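Local coordinates for 3-oxoacyl-[acyl-carrier-protein] synthase 3 (Micrococcus luteus NCTC 2665, PDB 4EWP) that probably catalyses the condensation of an acyl-CoA primer with malonyl-ACP that starts fatty acid synthesis, working as a homodimer of the thiolase-like fold, at residues 120-125 with 339-344; 124-129 with 311-316; 144-149 with 174-179; 270-275 with 330-335; 274-279 with 296-301. All coordinates share one frame; numbering follows the deposited sequence.

Interaction 1 (120-125 with 339-344); sequences SAACAG and GLVYGA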
# COMPACT_ATOMS: atom_id res chain seq x y z
N SER A 120 -1.18 2.75 0.93
CA SER A 120 -0.86 4.14 1.24
C SER A 120 -1.85 5.07 0.55
O SER A 120 -1.73 5.33 -0.66
CB SER A 120 0.56 4.50 0.81
OG SER A 120 0.89 5.83 1.18
N ALA A 121 -2.81 5.56 1.33
CA ALA A 121 -3.81 6.49 0.83
C ALA A 121 -4.24 7.44 1.94
O ALA A 121 -5.39 7.92 2.00
CB ALA A 121 -4.99 5.74 0.26
N ALA A 122 -3.29 7.70 2.84
CA ALA A 122 -3.47 8.73 3.85
C ALA A 122 -4.78 8.56 4.60
O ALA A 122 -5.19 7.42 4.90
CB ALA A 122 -3.39 10.12 3.19
N CYS A 123 -5.45 9.68 4.87
CA CYS A 123 -6.70 9.68 5.64
C CYS A 123 -7.85 9.07 4.84
O CYS A 123 -8.89 8.75 5.41
CB CYS A 123 -7.08 11.10 6.11
SG CYS A 123 -5.77 11.97 6.99
N ALA A 124 -7.68 8.92 3.53
CA ALA A 124 -8.71 8.25 2.74
C ALA A 124 -8.48 6.75 2.76
O ALA A 124 -9.23 5.99 2.14
CB ALA A 124 -8.74 8.78 1.31
N GLY A 125 -7.46 6.32 3.50
CA GLY A 125 -7.00 4.94 3.46
C GLY A 125 -8.03 3.87 3.80
O GLY A 125 -8.05 2.79 3.19
N GLY A 339 -2.27 13.72 -0.78
CA GLY A 339 -2.25 13.10 -2.09
C GLY A 339 -2.36 14.09 -3.23
O GLY A 339 -1.43 14.23 -4.04
N LEU A 340 -3.50 14.78 -3.33
CA LEU A 340 -4.63 14.57 -2.44
C LEU A 340 -5.40 13.32 -2.89
O LEU A 340 -5.41 12.99 -4.07
CB LEU A 340 -5.53 15.80 -2.47
CG LEU A 340 -5.01 17.11 -1.86
CD1 LEU A 340 -5.84 18.32 -2.31
CD2 LEU A 340 -5.00 17.02 -0.34
N VAL A 341 -6.02 12.61 -1.95
CA VAL A 341 -6.86 11.47 -2.28
C VAL A 341 -8.16 11.48 -1.47
O VAL A 341 -8.22 12.07 -0.39
CB VAL A 341 -6.14 10.11 -2.07
CG1 VAL A 341 -4.96 9.97 -3.04
CG2 VAL A 341 -5.69 9.95 -0.61
N TYR A 342 -9.19 10.83 -2.01
CA TYR A 342 -10.48 10.72 -1.33
C TYR A 342 -11.21 9.43 -1.72
O TYR A 342 -11.00 8.89 -2.80
CB TYR A 342 -11.36 11.90 -1.69
CG TYR A 342 -11.62 12.05 -3.18
CD1 TYR A 342 -10.86 12.91 -3.96
CD2 TYR A 342 -12.63 11.32 -3.79
CE1 TYR A 342 -11.11 13.05 -5.32
CE2 TYR A 342 -12.88 11.45 -5.14
CZ TYR A 342 -12.12 12.31 -5.90
OH TYR A 342 -12.38 12.43 -7.25
N GLY A 343 -12.10 8.98 -0.84
CA GLY A 343 -12.93 7.82 -1.13
C GLY A 343 -14.24 7.88 -0.34
O GLY A 343 -14.25 8.34 0.81
N ALA A 344 -15.33 7.44 -0.97
CA ALA A 344 -16.64 7.45 -0.32
C ALA A 344 -17.52 6.28 -0.74
O ALA A 344 -17.46 5.82 -1.88
CB ALA A 344 -17.37 8.77 -0.61
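Val341 stands with CG1 anti to its carbonyl carbon (chi1 -65°), which places CG2 between the backbone N and C and directs that methyl at Ala121, Ala122 and Ala124. The contact belongs to the thiolase fold, in which the nucleophilic cysteine sits at the N-terminal end of a buried helix. Segment 120-125 is the turn leading from strand 116-120 into helix 125-138, and it holds Cys123, one of the predicted active-site residues. The turn is closed within itself: Gly125 N donates to Ala122 O at 2.9 Å, and Ala124 N makes a weak bond to Ala121 O.

No hydrogen bond crosses to 339-344, so the evidence for the fit is apolar. Ala124 CB lies over the start of strand 341-348, 3.7 Å from Tyr342 CA, and the same methyl is 3.8 Å from Val341 CG2. The CB atoms of Ala121 and Ala122 each stand 4.4 Å from Val341 CG2, so three alanines ring a single branch. Tyr342 leaves the strand away from 120-125, and its side chain touches Met251 and Val254 of helix 240-262. The dimer partner is near as well: Ser120 pairs with an antiparallel strand of the second subunit, and Val341 packs on Ala116 of that subunit. The shortest approach between the segments is Val341 CG2 to the carbonyl oxygen Ala121 O, 3.3 Å.

Interaction 2 (124-129 with 311-316); sequences AGYCYG and SIPLAM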
# COMPACT_ATOMS: atom_id res chain seq x y z
N ALA A 124 -7.68 8.92 3.53
CA ALA A 124 -8.71 8.25 2.74
C ALA A 124 -8.48 6.75 2.76
O ALA A 124 -9.23 5.99 2.14
CB ALA A 124 -8.74 8.78 1.31
N GLY A 125 -7.46 6.32 3.50
CA GLY A 125 -7.00 4.94 3.46
C GLY A 125 -8.03 3.87 3.80
O GLY A 125 -8.05 2.79 3.19
N TYR A 126 -8.87 4.13 4.79
CA TYR A 126 -9.91 3.17 5.13
C TYR A 126 -10.94 3.05 4.01
O TYR A 126 -11.34 1.94 3.65
CB TYR A 126 -10.57 3.52 6.45
CG TYR A 126 -11.95 2.94 6.62
CD1 TYR A 126 -13.06 3.68 6.27
CD2 TYR A 126 -12.13 1.67 7.15
CE1 TYR A 126 -14.33 3.17 6.44
CE2 TYR A 126 -13.39 1.15 7.33
CZ TYR A 126 -14.49 1.92 6.98
OH TYR A 126 -15.76 1.43 7.13
N CYS A 127 -11.36 4.17 3.43
CA CYS A 127 -12.31 4.13 2.31
C CYS A 127 -11.72 3.49 1.05
O CYS A 127 -12.44 2.86 0.27
CB CYS A 127 -12.87 5.53 1.99
SG CYS A 127 -14.10 6.09 3.22
N TYR A 128 -10.41 3.66 0.84
CA TYR A 128 -9.69 2.97 -0.24
C TYR A 128 -9.69 1.48 0.08
O TYR A 128 -9.89 0.65 -0.79
CB TYR A 128 -8.24 3.48 -0.39
CG TYR A 128 -8.03 4.56 -1.44
CD1 TYR A 128 -8.65 5.81 -1.33
CD2 TYR A 128 -7.19 4.33 -2.54
CE1 TYR A 128 -8.45 6.81 -2.30
CE2 TYR A 128 -6.99 5.32 -3.51
CZ TYR A 128 -7.62 6.55 -3.39
OH TYR A 128 -7.41 7.51 -4.36
N GLY A 129 -9.46 1.15 1.35
CA GLY A 129 -9.48 -0.24 1.80
C GLY A 129 -10.83 -0.88 1.52
O GLY A 129 -10.91 -2.01 1.07
N SER A 311 -9.91 6.97 11.50
CA SER A 311 -10.96 7.87 12.00
C SER A 311 -12.39 7.38 11.75
O SER A 311 -13.23 7.40 12.66
CB SER A 311 -10.76 9.31 11.51
OG SER A 311 -11.41 9.54 10.27
N ILE A 312 -12.68 6.92 10.54
CA ILE A 312 -14.06 6.57 10.21
C ILE A 312 -14.56 5.31 10.93
O ILE A 312 -15.64 5.32 11.53
CB ILE A 312 -14.27 6.46 8.70
CG1 ILE A 312 -14.21 7.86 8.08
CG2 ILE A 312 -15.61 5.78 8.39
CD1 ILE A 312 -14.17 7.86 6.55
N PRO A 313 -13.78 4.21 10.88
CA PRO A 313 -14.28 3.04 11.60
C PRO A 313 -14.35 3.28 13.11
O PRO A 313 -15.28 2.76 13.75
CB PRO A 313 -13.26 1.93 11.26
CG PRO A 313 -12.02 2.66 10.75
CD PRO A 313 -12.52 3.95 10.15
N LEU A 314 -13.42 4.05 13.67
CA LEU A 314 -13.51 4.40 15.09
C LEU A 314 -14.82 5.14 15.39
O LEU A 314 -15.50 4.84 16.38
CB LEU A 314 -12.31 5.25 15.54
CG LEU A 314 -10.99 4.54 15.86
CD1 LEU A 314 -9.93 5.55 16.26
CD2 LEU A 314 -11.18 3.50 16.99
N ALA A 315 -15.17 6.09 14.54
CA ALA A 315 -16.38 6.90 14.74
C ALA A 315 -17.62 6.04 14.53
O ALA A 315 -18.62 6.19 15.22
CB ALA A 315 -16.40 8.08 13.80
N MET A 316 -17.55 5.13 13.56
CA MET A 316 -18.66 4.21 13.29
C MET A 316 -18.89 3.34 14.51
O MET A 316 -20.04 3.12 14.94
CB MET A 316 -18.34 3.32 12.09
CG MET A 316 -19.48 2.39 11.74
SD MET A 316 -18.96 1.16 10.54
CE MET A 316 -18.59 2.20 9.13
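Tyr126 and Pro313 meet by a CH-pi contact, the proline ring lying over one face of the phenol. Pro313 CD is 3.8 Å from the ring centroid and only 13° off the ring normal, so it sits almost squarely above the centre. Pro313 CG adds to the cover on the CD2 side at 3.7 Å from Tyr126 CD2. With CG anti to the backbone N (chi1 157°), the tyrosine carries its ring from helix 125-138 against helix 311-322.

Other packing surrounds this contact. Ile312 CG2 comes up obliquely to Tyr126 CE1 at 3.5 Å, the two side chains crossing at about a right angle. The other branch of the isoleucine reaches Cys127, with CD1 3.8 Å from SG. Farther along helix 311-322, Met316 bends at chi3 and lays its methyl CE against the hydroxyl oxygen, 3.5 Å from Tyr126 OH.

No hydrogen bond links the two segments; the buried polar end of the tyrosine is satisfied by Gln333, through OH and OE1. A phenylalanine here lacks the hydroxyl and would probably leave Gln333 OE1 without this buried mate and Met316 CE without the oxygen it packs on.

The axes of 125-129 and 311-316 approach to 9.9 Å at 84°, nearly perpendicular. These helices come from the two halves of the thiolase-like core: Tyr126 also touches Ile16 of strand 13-22, while Ile312 and Met316 rest on Ile273 of strand 269-274 and on Gln333 of strand 330-337.

Interaction 3 (144-149 with 174-179); sequences HVLVVG and AVIVAA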
# COMPACT_ATOMS: atom_id res chain seq x y z
N HIS A 144 -14.16 -13.22 2.78
CA HIS A 144 -14.05 -12.37 3.97
C HIS A 144 -12.74 -11.55 3.96
O HIS A 144 -11.64 -12.11 3.93
CB HIS A 144 -14.10 -13.22 5.25
CG HIS A 144 -15.34 -14.04 5.40
ND1 HIS A 144 -15.43 -15.35 4.98
CD2 HIS A 144 -16.55 -13.73 5.94
CE1 HIS A 144 -16.63 -15.82 5.26
NE2 HIS A 144 -17.33 -14.86 5.84
N VAL A 145 -12.86 -10.22 3.99
CA VAL A 145 -11.69 -9.35 3.90
C VAL A 145 -11.65 -8.48 5.13
O VAL A 145 -12.66 -7.85 5.50
CB VAL A 145 -11.75 -8.45 2.62
CG1 VAL A 145 -10.52 -7.52 2.51
CG2 VAL A 145 -11.86 -9.32 1.38
N LEU A 146 -10.50 -8.47 5.78
CA LEU A 146 -10.30 -7.59 6.93
C LEU A 146 -9.68 -6.29 6.45
O LEU A 146 -8.71 -6.31 5.71
CB LEU A 146 -9.36 -8.26 7.93
CG LEU A 146 -8.92 -7.38 9.10
CD1 LEU A 146 -10.08 -7.11 10.07
CD2 LEU A 146 -7.75 -8.02 9.80
N VAL A 147 -10.26 -5.15 6.85
CA VAL A 147 -9.69 -3.84 6.53
C VAL A 147 -9.39 -3.09 7.83
O VAL A 147 -10.26 -2.95 8.69
CB VAL A 147 -10.65 -2.98 5.66
CG1 VAL A 147 -10.01 -1.63 5.36
CG2 VAL A 147 -11.00 -3.71 4.38
N VAL A 148 -8.15 -2.63 7.98
CA VAL A 148 -7.75 -1.93 9.18
C VAL A 148 -7.19 -0.57 8.81
O VAL A 148 -6.22 -0.47 8.06
CB VAL A 148 -6.68 -2.71 9.97
CG1 VAL A 148 -6.32 -1.96 11.23
CG2 VAL A 148 -7.21 -4.07 10.35
N GLY A 149 -7.81 0.49 9.32
CA GLY A 149 -7.23 1.81 9.21
C GLY A 149 -6.52 2.04 10.52
O GLY A 149 -7.15 1.92 11.58
N ALA A 174 -11.23 -1.19 12.66
CA ALA A 174 -11.23 -2.34 11.74
C ALA A 174 -12.61 -2.73 11.28
O ALA A 174 -13.57 -2.66 12.03
CB ALA A 174 -10.52 -3.53 12.37
N VAL A 175 -12.70 -3.19 10.05
CA VAL A 175 -13.98 -3.60 9.50
C VAL A 175 -13.79 -4.94 8.77
O VAL A 175 -12.70 -5.24 8.26
CB VAL A 175 -14.46 -2.47 8.58
CG1 VAL A 175 -14.74 -2.94 7.17
CG2 VAL A 175 -15.61 -1.67 9.23
N ILE A 176 -14.83 -5.77 8.77
CA ILE A 176 -14.78 -6.99 7.97
C ILE A 176 -15.81 -6.98 6.84
O ILE A 176 -17.01 -6.83 7.07
CB ILE A 176 -14.94 -8.27 8.82
CG1 ILE A 176 -13.80 -8.37 9.84
CG2 ILE A 176 -14.94 -9.50 7.91
CD1 ILE A 176 -13.98 -9.51 10.83
N VAL A 177 -15.34 -7.12 5.61
CA VAL A 177 -16.23 -7.10 4.47
C VAL A 177 -16.47 -8.52 3.99
O VAL A 177 -15.52 -9.27 3.74
CB VAL A 177 -15.63 -6.27 3.33
CG1 VAL A 177 -16.58 -6.26 2.12
CG2 VAL A 177 -15.33 -4.85 3.82
N ALA A 178 -17.74 -8.89 3.85
CA ALA A 178 -18.06 -10.26 3.49
C ALA A 178 -18.99 -10.37 2.27
O ALA A 178 -19.80 -9.47 1.99
CB ALA A 178 -18.68 -11.00 4.68
N ALA A 179 -18.88 -11.49 1.57
CA ALA A 179 -19.87 -11.84 0.55
C ALA A 179 -21.28 -11.73 1.13
O ALA A 179 -21.52 -12.07 2.28
CB ALA A 179 -19.61 -13.25 0.00
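Val147 and Val175 form one of two reciprocal pairs of backbone hydrogen bonds that join these antiparallel strands. Val147 N donates to Val175 O at 2.8 Å with an N-H...O angle of 176°, and Val175 N returns a bond to Val147 O. Val145 and Val177 repeat the exchange, again at 2.8 Å between Val145 N and Val177 O. Weaker CA-H...O contacts fill the intervals, as where Ala174 CA stands 3.3 Å from Val147 O.

The non-hydrogen-bonded pairs are His144 with Ala178, Leu146 with Ile176, and Val148 with Ala174. Their side chains share one face. Leu146 has CG anti to the backbone N (chi1 172°) and CD1 swung back (chi2 71°), which brings its end nearer the partner strand, 3.9 Å from Ile176 CG1. His144 CD2 reaches Ala178 CB at 3.7 Å. The valines of the hydrogen-bonded pairs occupy the other face.

Within the five-stranded mixed sheet of the N-terminal half of the thiolase fold, strand 144-152 is flanked on its far side by parallel strand 86-90, and strand 170-180 by antiparallel strand 13-22. Helix 62-76 covers the Leu146 and Ile176 face, through Ala70 and Leu74 among others, while Ala133 of helix 125-138 packs against Val145, Val147 and Val177.

Interaction 4 (270-275 with 330-335); sequences AAFIPH and LALQIG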
# COMPACT_ATOMS: atom_id res chain seq x y z
N ALA A 270 -29.09 6.91 7.95
CA ALA A 270 -29.20 6.88 9.40
C ALA A 270 -28.02 7.62 10.02
O ALA A 270 -28.09 8.08 11.15
CB ALA A 270 -29.23 5.46 9.91
N ALA A 271 -26.94 7.75 9.26
CA ALA A 271 -25.75 8.39 9.80
C ALA A 271 -24.86 8.97 8.71
O ALA A 271 -24.86 8.52 7.57
CB ALA A 271 -24.95 7.42 10.67
N PHE A 272 -24.09 9.98 9.10
CA PHE A 272 -23.09 10.60 8.23
C PHE A 272 -21.76 10.50 8.97
O PHE A 272 -21.60 11.06 10.05
CB PHE A 272 -23.45 12.06 7.94
CG PHE A 272 -22.37 12.82 7.24
CD1 PHE A 272 -21.71 12.27 6.15
CD2 PHE A 272 -22.01 14.10 7.67
CE1 PHE A 272 -20.70 12.98 5.50
CE2 PHE A 272 -21.01 14.81 7.04
CZ PHE A 272 -20.35 14.25 5.94
N ILE A 273 -20.82 9.77 8.39
CA ILE A 273 -19.56 9.53 9.07
C ILE A 273 -18.40 10.02 8.24
O ILE A 273 -17.73 9.23 7.57
CB ILE A 273 -19.36 8.05 9.41
CG1 ILE A 273 -20.66 7.46 9.99
CG2 ILE A 273 -18.22 7.90 10.41
CD1 ILE A 273 -20.65 5.96 10.13
N PRO A 274 -18.14 11.33 8.27
CA PRO A 274 -16.97 11.77 7.52
C PRO A 274 -15.70 11.48 8.32
O PRO A 274 -15.73 11.39 9.55
CB PRO A 274 -17.18 13.28 7.37
CG PRO A 274 -17.98 13.65 8.60
CD PRO A 274 -18.88 12.45 8.88
N HIS A 275 -14.61 11.31 7.61
CA HIS A 275 -13.30 11.34 8.23
C HIS A 275 -13.25 12.51 9.23
O HIS A 275 -13.68 13.63 8.92
CB HIS A 275 -12.28 11.53 7.13
CG HIS A 275 -10.97 12.08 7.60
ND1 HIS A 275 -10.23 11.47 8.58
CD2 HIS A 275 -10.28 13.17 7.22
CE1 HIS A 275 -9.12 12.16 8.79
NE2 HIS A 275 -9.14 13.21 7.98
N LEU A 330 -28.40 2.95 6.88
CA LEU A 330 -27.43 3.40 5.88
C LEU A 330 -26.54 4.52 6.41
O LEU A 330 -27.03 5.48 7.01
CB LEU A 330 -28.13 3.88 4.61
CG LEU A 330 -28.97 2.83 3.88
CD1 LEU A 330 -29.68 3.48 2.70
CD2 LEU A 330 -28.10 1.67 3.43
N ALA A 331 -25.24 4.39 6.17
CA ALA A 331 -24.27 5.41 6.56
C ALA A 331 -23.44 5.84 5.35
O ALA A 331 -22.94 5.01 4.59
CB ALA A 331 -23.36 4.88 7.66
N LEU A 332 -23.30 7.15 5.18
CA LEU A 332 -22.38 7.70 4.19
C LEU A 332 -21.03 7.86 4.87
O LEU A 332 -20.92 8.54 5.90
CB LEU A 332 -22.88 9.06 3.68
CG LEU A 332 -21.97 9.90 2.77
CD1 LEU A 332 -21.71 9.17 1.46
CD2 LEU A 332 -22.62 11.23 2.50
N GLN A 333 -20.00 7.23 4.32
CA GLN A 333 -18.65 7.40 4.85
C GLN A 333 -17.79 7.99 3.76
O GLN A 333 -17.90 7.59 2.59
CB GLN A 333 -18.06 6.09 5.34
CG GLN A 333 -18.18 4.98 4.33
CD GLN A 333 -17.66 3.68 4.89
OE1 GLN A 333 -17.85 3.37 6.07
NE2 GLN A 333 -16.97 2.91 4.04
N ILE A 334 -16.96 8.94 4.12
CA ILE A 334 -16.15 9.63 3.14
C ILE A 334 -14.88 10.11 3.80
O ILE A 334 -14.92 10.85 4.79
CB ILE A 334 -16.93 10.81 2.52
CG1 ILE A 334 -16.04 11.57 1.53
CG2 ILE A 334 -17.42 11.77 3.61
CD1 ILE A 334 -16.83 12.54 0.67
N GLY A 335 -13.74 9.64 3.28
CA GLY A 335 -12.44 10.01 3.79
C GLY A 335 -11.63 10.78 2.76
O GLY A 335 -11.87 10.64 1.56
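Strands 269-274 and 330-337 run side by side in the five-stranded mixed sheet of the C-terminal half of this thiolase fold, and Ala271, Phe272, Ile273 and Pro274 pair in parallel with Ala331, Leu332, Gln333 and Ile334. The segment axes are 4.7 Å apart and cross at 16°. At the Leu330 end Leu330 O accepts from two donors, Ala270 N at 2.7 Å and the longer Ala271 N. Bonds then alternate in direction: Leu332 N gives to Ala271 O, and Ile273 N gives to Leu332 O at 2.8 Å, nearly along the C=O axis.

On one face lie Phe272, Leu332 and Ile334. Phe272 and Leu332 lie alongside, pointing the same way, with Phe272 CD1 3.9 Å from Leu332 CD2. Ile334 CG2 approaches Phe272 CE1 at 4.0 Å, and Pro274 CD of the phenylalanine's own strand sits over the centre of its ring. On the other face Ile273 CD1 packs on Ala331 CB at 3.8 Å. Gln333 uses its amide elsewhere, with NE2 on Gln345 OE1.

Where the strand ends, His275 N donates to Ile334 O at 2.9 Å and 177°, essentially straight, while CG stands anti to the backbone N (chi1 159°) and the imidazole leads away from 330-335. This straight backbone bond, together with the bond of ND1 to Ser311, is likely to fix both the main chain of this predicted active-site residue and the rotation of its imidazole, leaving NE2 facing Cys123.

Interaction 5 (274-279 with 296-301); sequences PHQANM and VVARDI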
# COMPACT_ATOMS: atom_id res chain seq x y z
N PRO A 274 -18.14 11.33 8.27
CA PRO A 274 -16.97 11.77 7.52
C PRO A 274 -15.70 11.48 8.32
O PRO A 274 -15.73 11.39 9.55
CB PRO A 274 -17.18 13.28 7.37
CG PRO A 274 -17.98 13.65 8.60
CD PRO A 274 -18.88 12.45 8.88
N HIS A 275 -14.61 11.31 7.61
CA HIS A 275 -13.30 11.34 8.23
C HIS A 275 -13.25 12.51 9.23
O HIS A 275 -13.68 13.63 8.92
CB HIS A 275 -12.28 11.53 7.13
CG HIS A 275 -10.97 12.08 7.60
ND1 HIS A 275 -10.23 11.47 8.58
CD2 HIS A 275 -10.28 13.17 7.22
CE1 HIS A 275 -9.12 12.16 8.79
NE2 HIS A 275 -9.14 13.21 7.98
N GLN A 276 -12.72 12.25 10.43
CA GLN A 276 -12.70 13.22 11.52
C GLN A 276 -11.52 14.19 11.41
O GLN A 276 -10.58 14.15 12.21
CB GLN A 276 -12.64 12.49 12.87
CG GLN A 276 -13.85 11.60 13.15
CD GLN A 276 -15.16 12.38 13.26
OE1 GLN A 276 -15.40 13.08 14.25
NE2 GLN A 276 -16.01 12.27 12.24
N ALA A 277 -11.58 15.08 10.42
CA ALA A 277 -10.46 15.96 10.12
C ALA A 277 -10.43 17.16 11.07
O ALA A 277 -9.36 17.61 11.51
CB ALA A 277 -10.54 16.41 8.67
N ASN A 278 -11.61 17.66 11.40
CA ASN A 278 -11.73 18.94 12.07
C ASN A 278 -13.21 19.23 12.31
O ASN A 278 -14.04 19.08 11.41
CB ASN A 278 -11.11 20.00 11.16
CG ASN A 278 -11.16 21.36 11.75
OD1 ASN A 278 -12.23 21.93 11.90
ND2 ASN A 278 -9.99 21.91 12.07
N MET A 279 -13.57 19.61 13.53
CA MET A 279 -15.00 19.79 13.83
C MET A 279 -15.62 20.82 12.89
O MET A 279 -16.76 20.66 12.44
CB MET A 279 -15.21 20.23 15.27
CG MET A 279 -16.68 20.19 15.68
SD MET A 279 -17.24 18.49 15.85
CE MET A 279 -16.64 18.15 17.51
N VAL A 296 -27.61 11.04 12.22
CA VAL A 296 -26.61 11.18 13.26
C VAL A 296 -25.26 11.49 12.62
O VAL A 296 -24.78 10.74 11.78
CB VAL A 296 -26.50 9.88 14.10
CG1 VAL A 296 -25.47 10.04 15.20
CG2 VAL A 296 -27.87 9.51 14.68
N VAL A 297 -24.66 12.61 13.02
CA VAL A 297 -23.34 13.00 12.53
C VAL A 297 -22.22 12.57 13.50
O VAL A 297 -22.23 12.95 14.68
CB VAL A 297 -23.28 14.52 12.32
CG1 VAL A 297 -21.88 14.95 11.93
CG2 VAL A 297 -24.30 14.95 11.27
N ALA A 298 -21.27 11.78 13.00
CA ALA A 298 -20.10 11.39 13.81
C ALA A 298 -19.24 12.59 14.20
O ALA A 298 -18.80 13.36 13.34
CB ALA A 298 -19.26 10.36 13.06
N ARG A 299 -18.97 12.75 15.49
CA ARG A 299 -18.08 13.82 15.96
C ARG A 299 -17.05 13.30 16.96
O ARG A 299 -16.62 14.03 17.86
CB ARG A 299 -18.88 14.97 16.58
CG ARG A 299 -19.89 15.61 15.65
CD ARG A 299 -20.55 16.84 16.28
NE ARG A 299 -21.80 17.11 15.59
CZ ARG A 299 -21.90 17.93 14.56
NH1 ARG A 299 -20.83 18.57 14.16
NH2 ARG A 299 -23.06 18.12 13.96
N ASP A 300 -16.67 12.04 16.81
CA ASP A 300 -15.65 11.43 17.66
C ASP A 300 -14.40 12.31 17.86
O ASP A 300 -13.72 12.22 18.88
CB ASP A 300 -15.23 10.08 17.06
CG ASP A 300 -14.52 9.20 18.06
OD1 ASP A 300 -14.78 9.33 19.28
OD2 ASP A 300 -13.70 8.37 17.63
N ILE A 301 -14.08 13.15 16.87
CA ILE A 301 -12.87 13.98 16.91
C ILE A 301 -12.66 14.75 18.24
O ILE A 301 -11.52 14.97 18.64
CB ILE A 301 -12.83 14.99 15.74
CG1 ILE A 301 -11.40 15.48 15.50
CG2 ILE A 301 -13.76 16.16 16.01
CD1 ILE A 301 -11.33 16.70 14.61
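Ala298 meets Gln276 at the first touching point of 296-301: Gln276 NE2 donates to Ala298 O at 3.2 Å, arriving from above the carbonyl plane and not on a lone pair, which marks it as a poorly directed bond. The same NE2 makes a shorter bond, 2.8 Å, to Pro274 O within its own segment.

Next, Arg299 carries an extended chain past Met279. The two cross at about a right angle, with Met279 SD 3.7 Å from Arg299 CD and at the edge of the guanidinium. Val297 CG1 covers one face of that group, and NH1 is salt-bridged to Asp283.

Segment 274-279 is the loop joining strand 269-274 to helix 279-288: Gln276 is the centre of an inverse gamma turn and Asn278 the N-cap, its OD1 accepting from Ile281 N. The predicted ACP-binding region, 276-280, begins in this loop.

Asp300 N stands 3.0 Å from Gln276 OE1, but the angle is too poor for a bond; its carboxylate turns to Arg23 and Arg318. Ile301 N is the true donor to Gln276 OE1, at 2.9 Å and 162°, in the carbonyl plane on a lone pair. The glutamine reaches it by bending at chi2 (-64°), which places the amide between Ala298 and Ile301, where its bonds hold it. Cut back to an alanine, this position would probably leave Ile301 N without its acceptor, Pro274 O and Ala298 O without their donor, and a gap between the loop and residues 298-301. Ile301 CG2 touches Met279 CE at 3.8 Å, and Ile301 CD1 lies 3.4 Å from Asn278 N.

In the fold
Interactions 1, 4 and 5 converge on the predicted catalytic residues. Cys123 of 120-125 and His275 of 270-275 meet with Cys123 CB 3.5 Å from His275 NE2, and Asn306 lies beside the histidine. Interaction 2 supplies the second shell: Ser311 OG is 2.8 Å from His275 ND1 and also bonds to Gln276 N of interaction 5. Interactions 1, 4 and 5 reach one sheet, where Gly335 N bonds to Gly343 O and Phe272 to Val296 and Ala298. Interaction 3 belongs to the other sheet, its centre about 17 Å from that of interaction 4; interaction 2 lies between them, touching Val147 and Val175 through its helix 125-138.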